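Local coordinates for chintase (PDB 5YUQ), which hydrolyses the beta-1,4 linkages of chitin as a fungal family 18 glycosyl hydrolase with a tunnel-shaped active site, at residues H24-F29 / G101-W106; D213-W218 / E226-G231; G250-I255 / D308-P313; D327-L332 / L362-D367. One frame throughout, in Å; residues are numbered along the deposited sequence.

Contact 1. Residues H24-F29 / G101-W106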
loop_
_atom_site.group_PDB
_atom_site.type_symbol
_atom_site.label_atom_id
_atom_site.label_comp_id
_atom_site.label_asym_id
_atom_site.label_seq_id
_atom_site.Cartn_x
_atom_site.Cartn_y
_atom_site.Cartn_z
ATOM N N HIS A 24 -5.735 6.247 13.234
ATOM C CA HIS A 24 -4.605 5.358 13.407
ATOM C C HIS A 24 -3.475 5.840 12.514
ATOM O O HIS A 24 -3.684 6.073 11.329
ATOM C CB HIS A 24 -5.061 3.944 13.003
ATOM C CG HIS A 24 -4.028 2.876 13.166
ATOM N ND1 HIS A 24 -4.022 1.742 12.381
ATOM C CD2 HIS A 24 -3.008 2.729 14.046
ATOM C CE1 HIS A 24 -3.030 0.953 12.756
ATOM N NE2 HIS A 24 -2.402 1.524 13.766
ATOM N N ILE A 25 -2.287 6.023 13.084
ATOM C CA ILE A 25 -1.116 6.363 12.279
ATOM C C ILE A 25 -0.288 5.102 12.122
ATOM O O ILE A 25 -0.092 4.370 13.095
ATOM C CB ILE A 25 -0.244 7.443 12.948
ATOM C CG1 ILE A 25 -0.976 8.787 12.977
ATOM C CG2 ILE A 25 1.080 7.613 12.203
ATOM C CD1 ILE A 25 -1.189 9.420 11.618
ATOM N N VAL A 26 0.157 4.820 10.903
ATOM C CA VAL A 26 1.026 3.673 10.651
ATOM C C VAL A 26 2.356 4.209 10.160
ATOM O O VAL A 26 2.433 4.826 9.105
ATOM C CB VAL A 26 0.414 2.708 9.625
ATOM C CG1 VAL A 26 1.165 1.387 9.640
ATOM C CG2 VAL A 26 -1.048 2.459 9.959
ATOM N N TYR A 27 3.397 3.997 10.953
ATOM C CA TYR A 27 4.684 4.639 10.717
ATOM C C TYR A 27 5.593 3.707 9.915
ATOM O O TYR A 27 5.961 2.636 10.381
ATOM C CB TYR A 27 5.330 5.005 12.057
ATOM C CG TYR A 27 6.533 5.907 11.934
ATOM C CD1 TYR A 27 7.762 5.409 11.521
ATOM C CD2 TYR A 27 6.441 7.249 12.255
ATOM C CE1 TYR A 27 8.864 6.236 11.402
ATOM C CE2 TYR A 27 7.536 8.084 12.148
ATOM C CZ TYR A 27 8.742 7.569 11.730
ATOM O OH TYR A 27 9.825 8.410 11.614
ATOM N N ALA A 28 5.966 4.140 8.711
ATOM C CA ALA A 28 6.725 3.307 7.777
ATOM C C ALA A 28 8.130 3.873 7.558
ATOM O O ALA A 28 8.258 5.079 7.388
ATOM C CB ALA A 28 5.985 3.263 6.448
ATOM N N PHE A 29 9.186 3.051 7.546
ATOM C CA PHE A 29 9.177 1.616 7.822
ATOM C C PHE A 29 10.335 1.282 8.757
ATOM O O PHE A 29 11.391 1.922 8.703
ATOM C CB PHE A 29 9.457 0.817 6.537
ATOM C CG PHE A 29 8.303 0.761 5.572
ATOM C CD1 PHE A 29 7.168 0.015 5.872
ATOM C CD2 PHE A 29 8.372 1.418 4.351
ATOM C CE1 PHE A 29 6.108 -0.039 4.979
ATOM C CE2 PHE A 29 7.321 1.368 3.455
ATOM C CZ PHE A 29 6.182 0.641 3.773
ATOM N N GLY A 101 0.736 -0.927 18.201
ATOM C CA GLY A 101 0.662 -2.078 17.335
ATOM C C GLY A 101 1.801 -2.239 16.363
ATOM O O GLY A 101 2.690 -1.397 16.275
ATOM N N LEU A 102 1.762 -3.342 15.630
ATOM C CA LEU A 102 2.731 -3.612 14.584
ATOM C C LEU A 102 1.976 -3.954 13.319
ATOM O O LEU A 102 1.043 -4.753 13.343
ATOM C CB LEU A 102 3.632 -4.787 14.964
ATOM C CG LEU A 102 4.635 -4.560 16.091
ATOM C CD1 LEU A 102 5.234 -5.903 16.534
ATOM C CD2 LEU A 102 5.726 -3.593 15.645
ATOM N N ASN A 103 2.388 -3.329 12.225
ATOM C CA ASN A 103 1.830 -3.576 10.910
ATOM C C ASN A 103 2.907 -4.271 10.089
ATOM O O ASN A 103 3.918 -3.663 9.759
ATOM C CB ASN A 103 1.442 -2.230 10.269
ATOM C CG ASN A 103 1.023 -2.366 8.810
ATOM O OD1 ASN A 103 1.760 -1.985 7.898
ATOM N ND2 ASN A 103 -0.179 -2.883 8.588
ATOM N N LEU A 104 2.713 -5.542 9.758
ATOM C CA LEU A 104 3.748 -6.279 9.038
ATOM C C LEU A 104 3.508 -6.156 7.539
ATOM O O LEU A 104 2.413 -6.431 7.058
ATOM C CB LEU A 104 3.812 -7.744 9.492
ATOM C CG LEU A 104 4.043 -7.915 10.999
ATOM C CD1 LEU A 104 4.344 -9.377 11.338
ATOM C CD2 LEU A 104 5.137 -6.991 11.517
ATOM N N ASP A 105 4.525 -5.686 6.817
ATOM C CA ASP A 105 4.412 -5.371 5.395
ATOM C C ASP A 105 5.472 -6.131 4.599
ATOM O O ASP A 105 6.307 -5.556 3.908
ATOM C CB ASP A 105 4.547 -3.850 5.200
ATOM C CG ASP A 105 4.178 -3.386 3.806
ATOM O OD1 ASP A 105 3.647 -4.175 2.992
ATOM O OD2 ASP A 105 4.418 -2.197 3.508
ATOM N N TRP A 106 5.428 -7.445 4.711
ATOM C CA TRP A 106 6.284 -8.313 3.925
ATOM C C TRP A 106 5.780 -8.326 2.487
ATOM O O TRP A 106 4.643 -8.728 2.216
ATOM C CB TRP A 106 6.204 -9.714 4.532
ATOM C CG TRP A 106 7.068 -10.772 3.911
ATOM C CD1 TRP A 106 7.853 -10.665 2.800
ATOM C CD2 TRP A 106 7.226 -12.111 4.389
ATOM N NE1 TRP A 106 8.490 -11.865 2.555
ATOM C CE2 TRP A 106 8.117 -12.766 3.518
ATOM C CE3 TRP A 106 6.698 -12.817 5.475
ATOM C CZ2 TRP A 106 8.502 -14.088 3.703
ATOM C CZ3 TRP A 106 7.072 -14.134 5.656
ATOM C CH2 TRP A 106 7.970 -14.756 4.775
#
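Val26 meets Asn103, and Phe29 meets Asp105, on the inside of the (βα)8 (TIM) barrel of this family 18 hydrolase. Strands 24-32 and 101-105 are second neighbours in the barrel wall, with strand 59-65 between them and parallel to both. Even the nearest backbone pair, Val26 CA and Asn103 CA, is 7.3 Å apart, which leaves the bridging to side chains.

The apolar part is a single methyl group. Val26 CG1 rests on Asn103 CB at 3.7 Å, with the amide CG and OD1 scarcely farther, and the two side chains cross at about a right angle. A chi1 of -166° sets CG1 opposite the backbone N and turns it toward Asn103, while CG2 lies over one face of the His24 ring near its rim. A beta-branched residue can thus serve two neighbours at once.

The polar end of Asn103 is satisfied from outside the pair: OD1 is bonded by Tyr7 OH and Ser63 OG, and ND2 by Thr146 OG1. An amide, able to accept and donate, suits this buried place.

The third element joins carboxylate and ring. By sequence, Asn103 and Asp105 fall in the DxxDxDxE signature region of the family, Asn103 standing where the signature has an aspartate. A non-proline cis peptide precedes Phe29, as in other family 18 chitinases. Ala28 CB sits over the centre of one ring face, and at the far end of the ring Asp105 OD2 comes in obliquely, the planes 44° apart, to 3.1 Å from Phe29 CE1 and 3.4 Å from Phe29 CZ.

Contact 2. Residues D213-W218 / E226-G231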
loop_
_atom_site.group_PDB
_atom_site.type_symbol
_atom_site.label_atom_id
_atom_site.label_comp_id
_atom_site.label_asym_id
_atom_site.label_seq_id
_atom_site.Cartn_x
_atom_site.Cartn_y
_atom_site.Cartn_z
ATOM N N ASP A 213 -12.073 -6.791 -6.775
ATOM C CA ASP A 213 -11.609 -8.161 -6.986
ATOM C C ASP A 213 -10.752 -8.637 -5.822
ATOM O O ASP A 213 -10.843 -9.791 -5.395
ATOM C CB ASP A 213 -10.829 -8.268 -8.300
ATOM C CG ASP A 213 -11.714 -8.095 -9.512
ATOM O OD1 ASP A 213 -12.440 -9.049 -9.861
ATOM O OD2 ASP A 213 -11.682 -7.011 -10.123
ATOM N N ALA A 214 -9.932 -7.735 -5.294
ATOM C CA ALA A 214 -9.077 -8.069 -4.162
ATOM C C ALA A 214 -9.906 -8.389 -2.917
ATOM O O ALA A 214 -9.661 -9.391 -2.236
ATOM C CB ALA A 214 -8.109 -6.917 -3.875
ATOM N N VAL A 215 -10.875 -7.533 -2.615
ATOM C CA VAL A 215 -11.742 -7.747 -1.466
ATOM C C VAL A 215 -12.461 -9.075 -1.615
ATOM O O VAL A 215 -12.501 -9.873 -0.674
ATOM C CB VAL A 215 -12.747 -6.585 -1.314
ATOM C CG1 VAL A 215 -13.904 -6.979 -0.414
ATOM C CG2 VAL A 215 -12.037 -5.359 -0.773
ATOM N N LYS A 216 -12.993 -9.338 -2.804
ATOM C CA LYS A 216 -13.712 -10.592 -3.024
ATOM C C LYS A 216 -12.784 -11.786 -2.870
ATOM O O LYS A 216 -13.177 -12.804 -2.302
ATOM C CB LYS A 216 -14.383 -10.633 -4.398
ATOM C CG LYS A 216 -15.473 -9.594 -4.599
ATOM C CD LYS A 216 -16.492 -9.612 -3.488
ATOM C CE LYS A 216 -17.556 -8.544 -3.703
ATOM N NZ LYS A 216 -18.086 -8.591 -5.094
ATOM N N ALA A 217 -11.555 -11.665 -3.360
ATOM C CA ALA A 217 -10.604 -12.768 -3.268
ATOM C C ALA A 217 -10.231 -13.066 -1.821
ATOM O O ALA A 217 -10.149 -14.227 -1.423
ATOM C CB ALA A 217 -9.356 -12.478 -4.088
ATOM N N TRP A 218 -10.029 -12.016 -1.024
ATOM C CA TRP A 218 -9.643 -12.190 0.377
ATOM C C TRP A 218 -10.810 -12.742 1.225
ATOM O O TRP A 218 -10.589 -13.544 2.112
ATOM C CB TRP A 218 -8.982 -10.978 0.990
ATOM C CG TRP A 218 -7.571 -10.768 0.618
ATOM C CD1 TRP A 218 -7.088 -10.021 -0.475
ATOM C CD2 TRP A 218 -6.406 -11.199 1.319
ATOM N NE1 TRP A 218 -5.744 -9.991 -0.448
ATOM C CE2 TRP A 218 -5.284 -10.716 0.623
ATOM C CE3 TRP A 218 -6.189 -11.970 2.450
ATOM C CZ2 TRP A 218 -4.023 -10.958 1.033
ATOM C CZ3 TRP A 218 -4.970 -12.196 2.849
ATOM C CH2 TRP A 218 -3.860 -11.686 2.159
ATOM N N GLU A 226 -15.124 -7.535 7.708
ATOM C CA GLU A 226 -14.883 -6.533 8.740
ATOM C C GLU A 226 -13.414 -6.468 9.154
ATOM O O GLU A 226 -12.992 -5.518 9.811
ATOM C CB GLU A 226 -15.789 -6.777 9.951
ATOM C CG GLU A 226 -15.570 -8.093 10.641
ATOM C CD GLU A 226 -16.609 -8.351 11.715
ATOM O OE1 GLU A 226 -16.325 -8.059 12.895
ATOM O OE2 GLU A 226 -17.709 -8.843 11.379
ATOM N N GLN A 227 -12.631 -7.467 8.759
ATOM C CA GLN A 227 -11.199 -7.439 9.041
ATOM C C GLN A 227 -10.390 -7.010 7.829
ATOM O O GLN A 227 -9.163 -7.013 7.873
ATOM C CB GLN A 227 -10.706 -8.799 9.534
ATOM C CG GLN A 227 -11.215 -9.152 10.912
ATOM C CD GLN A 227 -10.774 -10.519 11.355
ATOM O OE1 GLN A 227 -11.553 -11.475 11.312
ATOM N NE2 GLN A 227 -9.513 -10.633 11.773
ATOM N N LEU A 228 -11.074 -6.663 6.745
ATOM C CA LEU A 228 -10.384 -6.153 5.562
ATOM C C LEU A 228 -10.442 -4.637 5.555
ATOM O O LEU A 228 -11.458 -4.035 5.901
ATOM C CB LEU A 228 -11.006 -6.698 4.282
ATOM C CG LEU A 228 -10.874 -8.206 4.099
ATOM C CD1 LEU A 228 -11.647 -8.633 2.871
ATOM C CD2 LEU A 228 -9.401 -8.623 3.981
ATOM N N VAL A 229 -9.333 -4.020 5.171
ATOM C CA VAL A 229 -9.240 -2.576 5.099
ATOM C C VAL A 229 -8.798 -2.242 3.684
ATOM O O VAL A 229 -7.808 -2.785 3.195
ATOM C CB VAL A 229 -8.235 -2.053 6.145
ATOM C CG1 VAL A 229 -7.854 -0.614 5.864
ATOM C CG2 VAL A 229 -8.818 -2.193 7.555
ATOM N N LEU A 230 -9.553 -1.390 3.002
ATOM C CA LEU A 230 -9.213 -1.051 1.624
ATOM C C LEU A 230 -8.190 0.080 1.583
ATOM O O LEU A 230 -8.469 1.194 2.017
ATOM C CB LEU A 230 -10.460 -0.636 0.841
ATOM C CG LEU A 230 -10.239 -0.263 -0.626
ATOM C CD1 LEU A 230 -9.707 -1.445 -1.413
ATOM C CD2 LEU A 230 -11.531 0.269 -1.254
ATOM N N GLY A 231 -7.001 -0.210 1.071
ATOM C CA GLY A 231 -5.983 0.820 0.941
ATOM C C GLY A 231 -6.196 1.645 -0.305
ATOM O O GLY A 231 -6.576 1.111 -1.347
#
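Between 213-218 and 226-231 the closest CA pair is Val215 and Leu228, 7.3 Å apart, a spacing that lets one layer of side chains fill the gap. Leu228 does most of the filling. Its CG lies opposite the carbonyl carbon (chi1 -65°); CD1 continues the extended chain and CD2 branches from CG, both against the side of the helix that bears Val215 and Trp218. CD2 touches Trp218 CB at 3.8 Å; CD1 lies beside the backbone, 3.9 Å from Val215 O, and meets Val215 CG1 more loosely at 4.3 Å. A branched leucine suits this place because its two tips can follow one turn of helix from Val215 to Trp218.

Trp218 offers its CB to the strand, but its indole leads away, with Ala214 O in the ring plane at its edge. The buried NE1 is hydrogen-bonded to Pro150 O, and Phe154 stacks edge-to-face on the ring.

Strand 175-178, helix 211-220 and strand 228-240 form one beta-alpha-beta unit of the TIM barrel, the two strands being parallel neighbours. Val215 and Leu228 both reach strand 175-178, on Ile178 and Phe176 respectively, while Tyr338 of helix 329-341 packs on Val215 from the adjacent helix.

Contact 3. Residues G250-I255 / D308-P313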
loop_
_atom_site.group_PDB
_atom_site.type_symbol
_atom_site.label_atom_id
_atom_site.label_comp_id
_atom_site.label_asym_id
_atom_site.label_seq_id
_atom_site.Cartn_x
_atom_site.Cartn_y
_atom_site.Cartn_z
ATOM N N GLY A 250 -10.347 6.198 -24.708
ATOM C CA GLY A 250 -10.460 5.726 -23.342
ATOM C C GLY A 250 -9.070 5.602 -22.749
ATOM O O GLY A 250 -8.080 6.045 -23.348
ATOM N N LEU A 251 -8.995 4.987 -21.575
ATOM C CA LEU A 251 -7.748 4.864 -20.833
ATOM C C LEU A 251 -6.873 3.720 -21.322
ATOM O O LEU A 251 -5.647 3.809 -21.286
ATOM C CB LEU A 251 -8.066 4.655 -19.344
ATOM C CG LEU A 251 -6.933 4.207 -18.414
ATOM C CD1 LEU A 251 -5.863 5.286 -18.298
ATOM C CD2 LEU A 251 -7.488 3.847 -17.027
ATOM N N TYR A 252 -7.502 2.636 -21.766
ATOM C CA TYR A 252 -6.795 1.361 -21.901
ATOM C C TYR A 252 -6.058 1.216 -23.226
ATOM O O TYR A 252 -6.364 0.339 -24.034
ATOM C CB TYR A 252 -7.772 0.207 -21.661
ATOM C CG TYR A 252 -8.432 0.306 -20.300
ATOM C CD1 TYR A 252 -7.759 -0.087 -19.152
ATOM C CD2 TYR A 252 -9.715 0.823 -20.165
ATOM C CE1 TYR A 252 -8.349 0.016 -17.904
ATOM C CE2 TYR A 252 -10.314 0.938 -18.919
ATOM C CZ TYR A 252 -9.623 0.531 -17.796
ATOM O OH TYR A 252 -10.209 0.631 -16.560
ATOM N N VAL A 253 -5.069 2.078 -23.428
ATOM C CA VAL A 253 -4.342 2.146 -24.689
ATOM C C VAL A 253 -2.935 1.591 -24.538
ATOM O O VAL A 253 -2.411 1.519 -23.427
ATOM C CB VAL A 253 -4.257 3.606 -25.185
ATOM C CG1 VAL A 253 -5.649 4.174 -25.381
ATOM C CG2 VAL A 253 -3.465 4.461 -24.200
ATOM N N PRO A 254 -2.317 1.178 -25.652
ATOM C CA PRO A 254 -0.974 0.602 -25.550
ATOM C C PRO A 254 0.044 1.585 -24.974
ATOM O O PRO A 254 0.008 2.778 -25.296
ATOM C CB PRO A 254 -0.641 0.262 -27.004
ATOM C CG PRO A 254 -1.974 -0.017 -27.611
ATOM C CD PRO A 254 -2.882 1.010 -27.002
ATOM N N ILE A 255 0.925 1.086 -24.111
ATOM C CA ILE A 255 1.966 1.915 -23.506
ATOM C C ILE A 255 3.361 1.411 -23.835
ATOM O O ILE A 255 3.543 0.268 -24.258
ATOM C CB ILE A 255 1.835 1.981 -21.975
ATOM C CG1 ILE A 255 1.819 0.576 -21.366
ATOM C CG2 ILE A 255 0.585 2.765 -21.579
ATOM C CD1 ILE A 255 2.023 0.573 -19.858
ATOM N N ASP A 308 -15.144 5.214 -16.423
ATOM C CA ASP A 308 -16.334 4.683 -15.765
ATOM C C ASP A 308 -16.158 3.239 -15.283
ATOM O O ASP A 308 -16.780 2.846 -14.308
ATOM C CB ASP A 308 -17.562 4.801 -16.674
ATOM C CG ASP A 308 -18.858 4.485 -15.951
ATOM O OD1 ASP A 308 -19.051 4.971 -14.814
ATOM O OD2 ASP A 308 -19.686 3.742 -16.516
ATOM N N ILE A 309 -15.315 2.450 -15.942
ATOM C CA ILE A 309 -15.098 1.074 -15.491
ATOM C C ILE A 309 -14.424 1.012 -14.120
ATOM O O ILE A 309 -14.933 0.367 -13.198
ATOM C CB ILE A 309 -14.284 0.256 -16.512
ATOM C CG1 ILE A 309 -15.156 -0.091 -17.720
ATOM C CG2 ILE A 309 -13.750 -1.017 -15.872
ATOM C CD1 ILE A 309 -14.394 -0.717 -18.874
ATOM N N SER A 310 -13.292 1.698 -13.982
ATOM C CA SER A 310 -12.493 1.627 -12.760
ATOM C C SER A 310 -12.927 2.638 -11.715
ATOM O O SER A 310 -12.492 2.565 -10.569
ATOM C CB SER A 310 -11.006 1.824 -13.075
ATOM O OG SER A 310 -10.754 3.141 -13.527
ATOM N N LYS A 311 -13.794 3.570 -12.114
ATOM C CA LYS A 311 -14.227 4.682 -11.272
ATOM C C LYS A 311 -13.048 5.526 -10.809
ATOM O O LYS A 311 -12.950 5.854 -9.628
ATOM C CB LYS A 311 -15.018 4.197 -10.045
ATOM C CG LYS A 311 -16.087 3.165 -10.351
ATOM C CD LYS A 311 -17.188 3.759 -11.211
ATOM C CE LYS A 311 -18.194 2.678 -11.600
ATOM N NZ LYS A 311 -19.201 3.165 -12.591
ATOM N N THR A 312 -12.171 5.896 -11.745
ATOM C CA THR A 312 -11.019 6.748 -11.436
ATOM C C THR A 312 -10.781 7.767 -12.538
ATOM O O THR A 312 -11.117 7.515 -13.697
ATOM C CB THR A 312 -9.718 5.929 -11.257
ATOM O OG1 THR A 312 -9.443 5.188 -12.454
ATOM C CG2 THR A 312 -9.834 4.954 -10.089
ATOM N N PRO A 313 -10.179 8.909 -12.179
ATOM C CA PRO A 313 -9.854 9.925 -13.187
ATOM C C PRO A 313 -8.550 9.574 -13.875
ATOM O O PRO A 313 -7.710 8.871 -13.310
ATOM C CB PRO A 313 -9.656 11.185 -12.343
ATOM C CG PRO A 313 -9.101 10.646 -11.041
ATOM C CD PRO A 313 -9.863 9.363 -10.811
#
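Tyr252 reaches from its loop to the turn at Ile309 and Ser310 with the phenol end of its ring. Its OH lies 3.8 Å from Ser310 CB and 4.0 Å from Ile309 CG2, and the ring carbon CE2 approaches Ile309 CD1 more loosely, at 4.4 Å. Ring and isoleucine chain meet on a slant. A tyrosine fits here because it combines length and an apolar ring with a polar tip.

That tip has a second-shell partner: both Tyr252 OH, through a weak bond, and Ser310 OG hydrogen-bond to Asp307 OD2, so one carboxylate oxygen gathers the two sides.

On the loop side, Tyr252 is the centre of an inverse gamma turn, closed by Val253 N donating to Leu251 O at 2.8 Å; the turn probably helps to direct the ring, and Leu251 CD2 lies over one ring face toward its rim. On the other side, the Lys311 side chain curls back, placing NZ 2.9 Å from Asp308 OD1 in a salt bridge that meets this oxygen from above the carboxylate plane.

Opposite Asp307 the chain spends two residues, Lys311 and Thr312, a G1 beta bulge where strands 302-307 and 312-317 join. This antiparallel hairpin lies between the last two barrel strands, consistent with the insertion domain of many family 18 chitinases.

Contact 4. Residues D327-L332 / L362-D367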
loop_
_atom_site.group_PDB
_atom_site.type_symbol
_atom_site.label_atom_id
_atom_site.label_comp_id
_atom_site.label_asym_id
_atom_site.label_seq_id
_atom_site.Cartn_x
_atom_site.Cartn_y
_atom_site.Cartn_z
ATOM N N ASP A 327 -6.150 9.399 -8.351
ATOM C CA ASP A 327 -7.370 9.404 -7.563
ATOM C C ASP A 327 -7.650 10.804 -7.078
ATOM O O ASP A 327 -6.730 11.549 -6.739
ATOM C CB ASP A 327 -7.267 8.444 -6.387
ATOM C CG ASP A 327 -7.665 7.049 -6.772
ATOM O OD1 ASP A 327 -8.877 6.748 -6.706
ATOM O OD2 ASP A 327 -6.783 6.265 -7.184
ATOM N N ASP A 328 -8.928 11.167 -7.084
ATOM C CA ASP A 328 -9.333 12.492 -6.634
ATOM C C ASP A 328 -10.419 12.362 -5.579
ATOM O O ASP A 328 -10.659 11.271 -5.062
ATOM C CB ASP A 328 -9.778 13.374 -7.809
ATOM C CG ASP A 328 -10.863 12.733 -8.660
ATOM O OD1 ASP A 328 -11.462 11.730 -8.233
ATOM O OD2 ASP A 328 -11.140 13.256 -9.770
ATOM N N ALA A 329 -11.069 13.465 -5.229
ATOM C CA ALA A 329 -12.069 13.387 -4.173
ATOM C C ALA A 329 -13.196 12.452 -4.576
ATOM O O ALA A 329 -13.674 11.669 -3.752
ATOM C CB ALA A 329 -12.601 14.759 -3.831
ATOM N N ALA A 330 -13.611 12.525 -5.838
ATOM C CA ALA A 330 -14.715 11.694 -6.316
ATOM C C ALA A 330 -14.377 10.209 -6.262
ATOM O O ALA A 330 -15.161 9.402 -5.756
ATOM C CB ALA A 330 -15.098 12.089 -7.734
ATOM N N SER A 331 -13.220 9.836 -6.801
ATOM C CA SER A 331 -12.855 8.429 -6.849
ATOM C C SER A 331 -12.594 7.868 -5.452
ATOM O O SER A 331 -12.924 6.719 -5.186
ATOM C CB SER A 331 -11.656 8.196 -7.772
ATOM O OG SER A 331 -10.487 8.774 -7.231
ATOM N N LEU A 332 -12.024 8.674 -4.556
ATOM C CA LEU A 332 -11.825 8.204 -3.179
ATOM C C LEU A 332 -13.163 8.031 -2.465
ATOM O O LEU A 332 -13.367 7.049 -1.732
ATOM C CB LEU A 332 -10.905 9.135 -2.388
ATOM C CG LEU A 332 -9.429 9.112 -2.806
ATOM C CD1 LEU A 332 -8.600 9.941 -1.835
ATOM C CD2 LEU A 332 -8.898 7.673 -2.883
ATOM N N LEU A 362 -7.825 13.548 2.189
ATOM C CA LEU A 362 -8.162 13.001 3.505
ATOM C C LEU A 362 -9.609 13.319 3.869
ATOM O O LEU A 362 -10.311 12.479 4.431
ATOM C CB LEU A 362 -7.196 13.510 4.577
ATOM C CG LEU A 362 -7.380 12.994 6.011
ATOM C CD1 LEU A 362 -7.347 11.470 6.067
ATOM C CD2 LEU A 362 -6.317 13.587 6.922
ATOM N N ASN A 363 -10.064 14.514 3.504
ATOM C CA ASN A 363 -11.468 14.863 3.680
ATOM C C ASN A 363 -12.379 13.916 2.915
ATOM O O ASN A 363 -13.459 13.578 3.381
ATOM C CB ASN A 363 -11.727 16.305 3.237
ATOM C CG ASN A 363 -11.173 17.310 4.215
ATOM O OD1 ASN A 363 -10.832 16.962 5.345
ATOM N ND2 ASN A 363 -11.099 18.565 3.801
ATOM N N ALA A 364 -11.937 13.486 1.738
ATOM C CA ALA A 364 -12.714 12.566 0.910
ATOM C C ALA A 364 -12.909 11.199 1.556
ATOM O O ALA A 364 -13.749 10.412 1.125
ATOM C CB ALA A 364 -12.049 12.404 -0.458
ATOM N N LEU A 365 -12.123 10.908 2.584
ATOM C CA LEU A 365 -12.212 9.610 3.235
ATOM C C LEU A 365 -13.092 9.629 4.477
ATOM O O LEU A 365 -13.362 8.574 5.034
ATOM C CB LEU A 365 -10.818 9.093 3.606
ATOM C CG LEU A 365 -9.851 8.865 2.445
ATOM C CD1 LEU A 365 -8.516 8.309 2.951
ATOM C CD2 LEU A 365 -10.476 7.930 1.425
ATOM N N GLN A 366 -13.547 10.803 4.906
ATOM C CA GLN A 366 -14.171 10.898 6.228
ATOM C C GLN A 366 -15.423 10.062 6.439
ATOM O O GLN A 366 -15.711 9.682 7.566
ATOM C CB GLN A 366 -14.409 12.361 6.623
ATOM C CG GLN A 366 -13.113 13.137 6.738
ATOM C CD GLN A 366 -12.173 12.525 7.760
ATOM O OE1 GLN A 366 -12.507 12.420 8.943
ATOM N NE2 GLN A 366 -10.991 12.115 7.311
ATOM N N ASP A 367 -16.158 9.744 5.380
ATOM C CA ASP A 367 -17.380 8.965 5.560
ATOM C C ASP A 367 -17.130 7.565 6.119
ATOM O O ASP A 367 -18.059 6.917 6.582
ATOM C CB ASP A 367 -18.200 8.880 4.267
ATOM C CG ASP A 367 -18.877 10.187 3.918
ATOM O OD1 ASP A 367 -18.960 11.072 4.796
ATOM O OD2 ASP A 367 -19.332 10.329 2.763
#
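Leu332 and Leu365 share one conformation: each CG lies opposite its carbonyl carbon (chi1 -71° and -61°), and each chain continues extended. This carries the Leu365 tip back toward the helix, where CD2 stops 4.0 Å from Leu332 CB. Beside it Ala364 fits into the first turn of helix 329-341, its CB 3.7 Å from Ala329 O and 4.0 Å from Leu332 CB. Small residues matter here, since the approach of Ala329 CA and Ala364 CA to 5.2 Å leaves room for little more than the Ala364 methyl, which Ala329 CB flanks at 4.2 Å. The leucines continue the apolar seam inward, both touching Phe234 of strand 228-240.

Each side is held in shape by its own bonds. In 362-367 a type I turn runs from Asn363 to Gln366, and Leu362 O accepts from Leu365 N and Gln366 NE2 on opposite faces of its carbonyl plane. The hydrogen bond from Gln366 NE2 is almost straight (N-H...O 178°) and tethers the glutamine side chain across the turn.

In 327-332 Ser331 OG donates to Asp327 OD1 at 2.6 Å, an oxygen that also forms a salt bridge with Lys335. The same hydroxyl oxygen accepts from Asp328 N at 2.9 Å. In return Ser331 N donates to Asp328 OD1 at 3.0 Å, and a carboxylate there would probably be favoured by the positive end of the helix dipole. These reciprocal bonds are a capping box with Asp328 as N-cap: it starts the last long helix of the barrel, which the C-terminal turn packs against.

Overall arrangement
The contacts follow one another in series along the chain. Contact 1 lies inside the early half of the TIM barrel, and contact 2, about 18 Å away between centres, binds a helix to strand 228-240 in its later half. Contact 3 stands farthest out, about 31 Å from contact 1 between centres and across the centre of the chain, in the region between strands 228-240 and 346-350. Contacts 3 and 4 touch: Lys311 O lies 3.3 Å from Ser331 CB, and Pro313 packs on Asp328 and Ser331. Helix 329-341 is thus shared ground, its start meeting the hairpin and the C-terminal turn while Tyr338 reaches contact 2, joining the barrel to what is probably its insertion domain.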